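Side-chain contacts in agglutinin (PDB 3DZW), which binds mannose-containing glycans as a plant lectin, being a daffodil agglutinin that carries mannose and mannobiose in its sugar pockets: residues A[8-11]-A[12-16]; A[43-46]-A[47-50]. All coordinates share one frame; numbering follows the deposited sequence.

Contact 1 of 2, residues A[8-11]-A[12-16]; sequences ETLS and PGEFL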
loop_
_atom_site.group_PDB
_atom_site.type_symbol
_atom_site.label_atom_id
_atom_site.label_comp_id
_atom_site.label_asym_id
_atom_site.label_seq_id
_atom_site.Cartn_x
_atom_site.Cartn_y
_atom_site.Cartn_z
ATOM N N GLU A 8 -15.344 -3.454 13.371
ATOM C CA GLU A 8 -15.119 -4.236 12.120
ATOM C C GLU A 8 -14.801 -5.689 12.420
ATOM O O GLU A 8 -14.382 -6.034 13.544
ATOM C CB GLU A 8 -13.978 -3.645 11.282
ATOM C CG GLU A 8 -14.220 -2.218 10.763
ATOM C CD GLU A 8 -13.072 -1.705 9.867
ATOM O OE1 GLU A 8 -11.917 -2.186 10.017
ATOM O OE2 GLU A 8 -13.326 -0.810 9.029
ATOM N N THR A 9 -14.975 -6.541 11.409
ATOM C CA THR A 9 -14.717 -7.964 11.538
ATOM C C THR A 9 -14.011 -8.542 10.323
ATOM O O THR A 9 -14.071 -7.976 9.225
ATOM C CB THR A 9 -16.026 -8.767 11.687
ATOM O OG1 THR A 9 -16.827 -8.600 10.500
ATOM C CG2 THR A 9 -16.828 -8.320 12.919
ATOM N N LEU A 10 -13.333 -9.676 10.531
ATOM C CA LEU A 10 -12.693 -10.402 9.459
ATOM C C LEU A 10 -13.494 -11.676 9.263
ATOM O O LEU A 10 -13.611 -12.490 10.189
ATOM C CB LEU A 10 -11.222 -10.751 9.762
ATOM C CG LEU A 10 -10.180 -9.630 9.863
ATOM C CD1 LEU A 10 -8.815 -10.219 10.168
ATOM C CD2 LEU A 10 -10.119 -8.792 8.583
ATOM N N SER A 11 -14.079 -11.835 8.069
ATOM C CA SER A 11 -14.851 -13.022 7.727
ATOM C C SER A 11 -13.891 -14.152 7.394
ATOM O O SER A 11 -12.690 -13.907 7.221
ATOM C CB SER A 11 -15.771 -12.735 6.534
ATOM O OG SER A 11 -16.635 -11.649 6.796
ATOM N N PRO A 12 -14.399 -15.416 7.309
ATOM C CA PRO A 12 -13.500 -16.527 6.971
ATOM C C PRO A 12 -12.668 -16.258 5.707
ATOM O O PRO A 12 -13.220 -15.853 4.655
ATOM C CB PRO A 12 -14.461 -17.704 6.751
ATOM C CG PRO A 12 -15.639 -17.384 7.583
ATOM C CD PRO A 12 -15.781 -15.888 7.550
ATOM N N GLY A 13 -11.357 -16.457 5.814
ATOM C CA GLY A 13 -10.441 -16.240 4.693
ATOM C C GLY A 13 -9.930 -14.801 4.555
ATOM O O GLY A 13 -9.026 -14.548 3.760
ATOM N N GLU A 14 -10.504 -13.856 5.326
ATOM C CA GLU A 14 -10.070 -12.428 5.261
ATOM C C GLU A 14 -8.826 -12.225 6.124
ATOM O O GLU A 14 -8.532 -13.049 7.005
ATOM C CB GLU A 14 -11.215 -11.478 5.622
ATOM C CG GLU A 14 -12.361 -11.548 4.585
ATOM C CD GLU A 14 -13.452 -10.520 4.808
ATOM O OE1 GLU A 14 -13.539 -9.960 5.912
ATOM O OE2 GLU A 14 -14.241 -10.288 3.859
ATOM N N PHE A 15 -8.112 -11.122 5.889
ATOM C CA PHE A 15 -6.850 -10.902 6.546
ATOM C C PHE A 15 -6.343 -9.499 6.529
ATOM O O PHE A 15 -6.875 -8.620 5.819
ATOM C CB PHE A 15 -5.811 -11.709 5.747
ATOM C CG PHE A 15 -5.740 -11.285 4.258
ATOM C CD1 PHE A 15 -6.621 -11.840 3.311
ATOM C CD2 PHE A 15 -4.830 -10.304 3.827
ATOM C CE1 PHE A 15 -6.580 -11.436 1.966
ATOM C CE2 PHE A 15 -4.788 -9.901 2.480
ATOM C CZ PHE A 15 -5.665 -10.474 1.554
ATOM N N LEU A 16 -5.286 -9.281 7.327
ATOM C CA LEU A 16 -4.556 -8.042 7.353
ATOM C C LEU A 16 -3.229 -8.377 6.734
ATOM O O LEU A 16 -2.764 -9.527 6.850
ATOM C CB LEU A 16 -4.328 -7.519 8.769
ATOM C CG LEU A 16 -5.523 -7.153 9.639
ATOM C CD1 LEU A 16 -5.029 -6.622 11.008
ATOM C CD2 LEU A 16 -6.391 -6.136 8.963
HETATM O O HOH W 1 -16.130 -8.776 7.398
#
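S11 and E14 grip each other from the two ends of a type II beta turn, with P12 and G13 at its corners. Both the N-H and the carbonyl of S11 are bonded to E14. Its N-H donates to OE1 of E14, with 2.9 Å between S11 N and E14 OE1 and an almost straight N-H...O angle of 168°. In return, the amide of E14 closes the turn onto the S11 carbonyl, E14 N lying 2.9 Å from S11 O. The carboxylate is met from above its plane, the S11 nitrogen standing 55° out of it. E14 can reach back like this because its CG turns to the side of its own backbone N (chi1 -65°) and the chain beyond is extended, so that it runs back beside the S11 backbone. OE1 takes a second bond from a water, 3.2 Å from E14 OE1. This water also donates to the carbonyl of T9, 2.9 Å from T9 O, and is hydrogen-bonded to the S11 hydroxyl, 3.0 Å from S11 OG. One solvent molecule thus ties the carbonyl of T9, in strand 8-10, to the S11 and E14 side chains. Apart from these bonds there is loose van der Waals packing: L10 CD2 lies 4.1 Å from both E14 CB and F15 N. G13, with positive phi, fits the third position of the turn, and its carbonyl oxygen lies at the edge of the F15 ring, in its plane. F15 itself packs on V22 and I24 and on R20 of a second subunit. The turn passes the chain between two sheets: strand 8-10 pairs with strand 53-56, L10 bonding to L54, while strand 15-18 pairs antiparallel with strand 21-25.

Contact 2 of 2, residues A[43-46]-A[47-50]; sequences TNTG and GLDR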
loop_
_atom_site.group_PDB
_atom_site.type_symbol
_atom_site.label_atom_id
_atom_site.label_comp_id
_atom_site.label_asym_id
_atom_site.label_seq_id
_atom_site.Cartn_x
_atom_site.Cartn_y
_atom_site.Cartn_z
ATOM N N THR A 43 -3.777 -18.772 17.460
ATOM C CA THR A 43 -4.689 -18.949 18.591
ATOM C C THR A 43 -4.806 -20.438 18.972
ATOM O O THR A 43 -5.347 -20.773 20.039
ATOM C CB THR A 43 -6.084 -18.380 18.293
ATOM O OG1 THR A 43 -6.585 -18.925 17.052
ATOM C CG2 THR A 43 -6.032 -16.859 18.193
ATOM N N ASN A 44 -4.297 -21.321 18.091
ATOM C CA ASN A 44 -4.318 -22.769 18.315
ATOM C C ASN A 44 -5.738 -23.284 18.467
ATOM O O ASN A 44 -6.029 -24.106 19.342
ATOM C CB ASN A 44 -3.463 -23.129 19.538
ATOM C CG ASN A 44 -2.021 -22.631 19.413
ATOM O OD1 ASN A 44 -1.446 -22.625 18.329
ATOM N ND2 ASN A 44 -1.436 -22.236 20.526
ATOM N N THR A 45 -6.622 -22.785 17.600
ATOM C CA THR A 45 -8.025 -23.159 17.591
ATOM C C THR A 45 -8.418 -23.812 16.246
ATOM O O THR A 45 -9.594 -23.803 15.852
ATOM C CB THR A 45 -8.921 -21.940 17.877
ATOM O OG1 THR A 45 -8.596 -20.876 16.964
ATOM C CG2 THR A 45 -8.709 -21.454 19.297
ATOM N N GLY A 46 -7.429 -24.382 15.554
ATOM C CA GLY A 46 -7.670 -25.051 14.290
ATOM C C GLY A 46 -8.403 -26.369 14.520
ATOM O O GLY A 46 -8.107 -27.089 15.470
ATOM N N GLY A 47 -9.376 -26.664 13.665
ATOM C CA GLY A 47 -10.154 -27.910 13.769
ATOM C C GLY A 47 -11.279 -27.914 14.818
ATOM O O GLY A 47 -12.006 -28.899 14.934
ATOM N N LEU A 48 -11.425 -26.820 15.577
ATOM C CA LEU A 48 -12.488 -26.735 16.609
ATOM C C LEU A 48 -13.869 -26.594 15.977
ATOM O O LEU A 48 -14.842 -27.167 16.471
ATOM C CB LEU A 48 -12.230 -25.578 17.598
ATOM C CG LEU A 48 -11.112 -25.778 18.645
ATOM C CD1 LEU A 48 -9.789 -26.156 18.015
ATOM C CD2 LEU A 48 -10.961 -24.517 19.512
ATOM N N ASP A 49 -13.952 -25.826 14.889
ATOM C CA ASP A 49 -15.200 -25.629 14.189
ATOM C C ASP A 49 -14.858 -25.161 12.727
ATOM O O ASP A 49 -13.681 -25.173 12.338
ATOM C CB ASP A 49 -16.088 -24.638 14.946
ATOM C CG ASP A 49 -17.573 -24.757 14.571
ATOM O OD1 ASP A 49 -17.886 -25.195 13.439
ATOM O OD2 ASP A 49 -18.422 -24.405 15.416
ATOM N N ARG A 50 -15.873 -24.755 11.950
ATOM C CA ARG A 50 -15.662 -24.332 10.584
ATOM C C ARG A 50 -16.231 -22.917 10.375
ATOM O O ARG A 50 -17.285 -22.584 10.911
ATOM C CB ARG A 50 -16.364 -25.300 9.646
ATOM C CG ARG A 50 -15.770 -25.421 8.237
ATOM C CD ARG A 50 -14.514 -26.341 8.245
ATOM N NE ARG A 50 -14.013 -26.636 6.878
ATOM C CZ ARG A 50 -12.983 -26.022 6.265
ATOM N NH1 ARG A 50 -12.284 -25.075 6.877
ATOM N NH2 ARG A 50 -12.641 -26.385 5.030
#
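The flat groups that L48 meets are peptide units, those linking T45 to G46 and G46 to G47, and it comes to the faces of both. Its CD1 methyl stands above the T45-G46 plane, 3.2 Å from T45 O, and at the same time above the G46-G47 plane, 3.2 Å from G46 O. The methyl therefore lies against two successive carbonyls, over the face of the turn to which G46 O points. The other branch turns to the threonine: L48 CD2 lies 3.7 Å from T45 CB and 3.8 Å from T45 CG2. Both methyls reach back over the turn because L48 CG swings to the side of its own backbone N (chi1 -74°). The bend is a type II beta turn from T45 to L48 with glycines at both inner positions, and G47 has positive phi. No hydrogen bond joins its two halves, so across the turn the contact is van der Waals packing.

The polar bonds of the loop run between T43 and T45 and, for the most part, to residues beyond it. T45 OG1 receives a bond from the hydroxyl of T43, 2.8 Å from T43 OG1 to T45 OG1, and passes its own on to the carbonyl of C29. The T43 hydroxyl is in turn bonded to the amide of L31. T45 N is taken by OD1 of N30, and the backbone of G47 is bonded to D28. D28 and N30 line a glycan pocket together with Q26, Y34 and P39, and a bound mannose comes within about 5 Å of G46 (nearest atoms). The loop following strand 38-42 is thus bonded to D28 and N30, two residues that hold sugar, an arrangement consistent with the QxDxNxVxY mannose site of monocot lectins with the beta-prism II fold.

How the contacts relate
Both contacts are surface turns of type II that enclose a glycine with positive phi, and in each the fourth residue of the turn sends its side chain back over the bend. The chemistry differs. In contact 1 a carboxylate returns to a backbone amide and a water completes the network; in contact 2 a leucine returns and only packs. Contact 1 links strands of two different sheets and lies nearer the middle of the chain, with other subunits close by. Contact 2 lies farther out, in the loop between strands 38-42 and 53-56, beside a sugar pocket. Their centres are 15 Å apart and they do not touch.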